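Local coordinates for hypothetical protein AGR_pAT_315 (Agrobacterium tumefaciens str. C58, PDB 1VQY) that is of unknown function but belongs to the NIPSNAP family and adopts the ferredoxin-like fold of dimeric alpha-beta barrel proteins, at residues K26-Y30 with S61-H65. Numbering follows the deposited sequence.
Sequences KMQEY and SQVIH
Met27 in the first turn of helix 27-46 stands over Ser61, just before strand 62-69, their CA atoms 6.6 Å apart, and the Tyr30 N to Lys26 O hydrogen bond (2.8 Å) closes that turn. Met27 and Tyr30, three residues apart, both direct their CB atoms at the strand. The selenomethionine at Met27 has CG anti to its own N (chi1 -169°) and then bends at chi2 and chi3, which lays SE against Val63 CG2 at 3.6 Å and folds CE back over the Ser61-Gln62 peptide, 3.5 Å from Ser61 C. Val63 is shared: CG2, already against SE, also lies 3.8 Å from Tyr30 CE1, meeting the ring at a slant, while CG1 is 3.9 Å from the same CE1. With chi1 at 178°, the Tyr30 ring reaches past Val63 and brings OH within 4.0 Å of His65 NE2, a contact and not a hydrogen bond; OH is hydrogen-bonded to Tyr52 OH of strand 49-55, and His65 ND1 to Trp67 NE1. Ser61 OG hydrogen-bonds to Ile22 O of the neighbouring strand 14-22. The contact thus seats the start of the helix on one face of the antiparallel sheet, whereas Gln62 and Ile64 point away from the helix and pack on Arg105 of the second subunit, an arrangement consistent with dimeric alpha-beta barrels. No hydrogen bond crosses between the two segments, so the 224 Å² they bury rests on van der Waals contacts of selenium, methyl groups, the ring and the Ser61-Gln62 peptide, while Tyr30 OH, Ser61 OG and His65 ND1 each hydrogen-bond to other residues of the chain.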
loop_
_atom_site.group_PDB
_atom_site.type_symbol
_atom_site.label_atom_id
_atom_site.label_comp_id
_atom_site.label_asym_id
_atom_site.label_seq_id
_atom_site.Cartn_x
_atom_site.Cartn_y
_atom_site.Cartn_z
ATOM N N LYS B 26 16.751 -13.597 7.823
ATOM C CA LYS B 26 16.569 -13.725 9.288
ATOM C C LYS B 26 15.438 -14.662 9.740
ATOM O O LYS B 26 15.272 -14.902 10.926
ATOM C CB LYS B 26 16.403 -12.329 9.911
ATOM C CG LYS B 26 17.579 -11.387 9.598
ATOM C CD LYS B 26 18.900 -11.909 10.207
ATOM C CE LYS B 26 20.074 -11.031 9.866
ATOM N NZ LYS B 26 19.887 -9.659 10.389
HETATM N N MSE B 27 14.697 -15.231 8.804
HETATM C CA MSE B 27 13.558 -16.074 9.173
HETATM C C MSE B 27 13.884 -17.210 10.129
HETATM O O MSE B 27 13.162 -17.416 11.104
HETATM C CB MSE B 27 12.808 -16.640 7.942
HETATM C CG MSE B 27 11.429 -17.323 8.277
HETATM SE SE MSE B 27 10.286 -16.199 9.396
HETATM C CE MSE B 27 9.798 -15.039 8.016
ATOM N N GLN B 28 14.943 -17.959 9.851
ATOM C CA GLN B 28 15.287 -19.100 10.700
ATOM C C GLN B 28 15.804 -18.670 12.065
ATOM O O GLN B 28 15.614 -19.379 13.051
ATOM C CB GLN B 28 16.298 -20.024 10.014
ATOM C CG GLN B 28 15.756 -20.706 8.744
ATOM C CD GLN B 28 14.436 -21.442 8.965
ATOM O OE1 GLN B 28 14.318 -22.275 9.869
ATOM N NE2 GLN B 28 13.429 -21.118 8.147
ATOM N N GLU B 29 16.457 -17.518 12.121
ATOM C CA GLU B 29 16.919 -16.955 13.395
ATOM C C GLU B 29 15.724 -16.463 14.230
ATOM O O GLU B 29 15.621 -16.764 15.421
ATOM C CB GLU B 29 17.904 -15.822 13.127
ATOM C CG GLU B 29 18.715 -15.376 14.327
ATOM C CD GLU B 29 19.667 -14.218 13.994
ATOM O OE1 GLU B 29 20.036 -14.054 12.806
ATOM O OE2 GLU B 29 20.037 -13.468 14.930
ATOM N N TYR B 30 14.820 -15.721 13.590
ATOM C CA TYR B 30 13.557 -15.305 14.212
ATOM C C TYR B 30 12.822 -16.505 14.802
ATOM O O TYR B 30 12.484 -16.514 15.977
ATOM C CB TYR B 30 12.629 -14.613 13.198
ATOM C CG TYR B 30 11.317 -14.223 13.811
ATOM C CD1 TYR B 30 10.249 -15.136 13.857
ATOM C CD2 TYR B 30 11.129 -12.960 14.379
ATOM C CE1 TYR B 30 9.031 -14.795 14.432
ATOM C CE2 TYR B 30 9.908 -12.611 14.968
ATOM C CZ TYR B 30 8.873 -13.543 15.001
ATOM O OH TYR B 30 7.655 -13.243 15.582
ATOM N N SER B 61 8.746 -13.470 3.644
ATOM C CA SER B 61 9.469 -13.133 4.867
ATOM C C SER B 61 8.493 -12.554 5.898
ATOM O O SER B 61 8.792 -11.588 6.610
ATOM C CB SER B 61 10.654 -12.214 4.564
ATOM O OG SER B 61 11.791 -12.581 5.340
ATOM N N GLN B 62 7.333 -13.205 5.968
ATOM C CA GLN B 62 6.189 -12.756 6.741
ATOM C C GLN B 62 5.861 -13.793 7.814
ATOM O O GLN B 62 5.687 -14.974 7.507
ATOM C CB GLN B 62 4.950 -12.566 5.823
ATOM C CG GLN B 62 3.710 -12.099 6.568
ATOM C CD GLN B 62 2.479 -11.863 5.695
ATOM O OE1 GLN B 62 1.881 -12.804 5.151
ATOM N NE2 GLN B 62 2.041 -10.597 5.624
ATOM N N VAL B 63 5.746 -13.347 9.061
ATOM C CA VAL B 63 5.205 -14.174 10.148
ATOM C C VAL B 63 3.802 -13.683 10.548
ATOM O O VAL B 63 3.535 -12.502 10.524
ATOM C CB VAL B 63 6.148 -14.130 11.370
ATOM C CG1 VAL B 63 5.594 -14.936 12.500
ATOM C CG2 VAL B 63 7.495 -14.681 11.000
ATOM N N ILE B 64 2.913 -14.580 10.938
ATOM C CA ILE B 64 1.562 -14.199 11.411
ATOM C C ILE B 64 1.226 -15.019 12.643
ATOM O O ILE B 64 1.296 -16.252 12.598
ATOM C CB ILE B 64 0.487 -14.491 10.338
ATOM C CG1 ILE B 64 0.687 -13.592 9.113
ATOM C CG2 ILE B 64 -0.947 -14.322 10.898
ATOM C CD1 ILE B 64 -0.161 -14.005 7.909
ATOM N N HIS B 65 0.858 -14.361 13.737
ATOM C CA HIS B 65 0.402 -15.091 14.934
ATOM C C HIS B 65 -0.884 -14.529 15.528
ATOM O O HIS B 65 -1.117 -13.318 15.518
ATOM C CB HIS B 65 1.491 -15.232 16.007
ATOM C CG HIS B 65 2.355 -14.022 16.196
ATOM N ND1 HIS B 65 2.410 -13.326 17.381
ATOM C CD2 HIS B 65 3.250 -13.425 15.372
ATOM C CE1 HIS B 65 3.277 -12.338 17.278
ATOM N NE2 HIS B 65 3.796 -12.373 16.063
#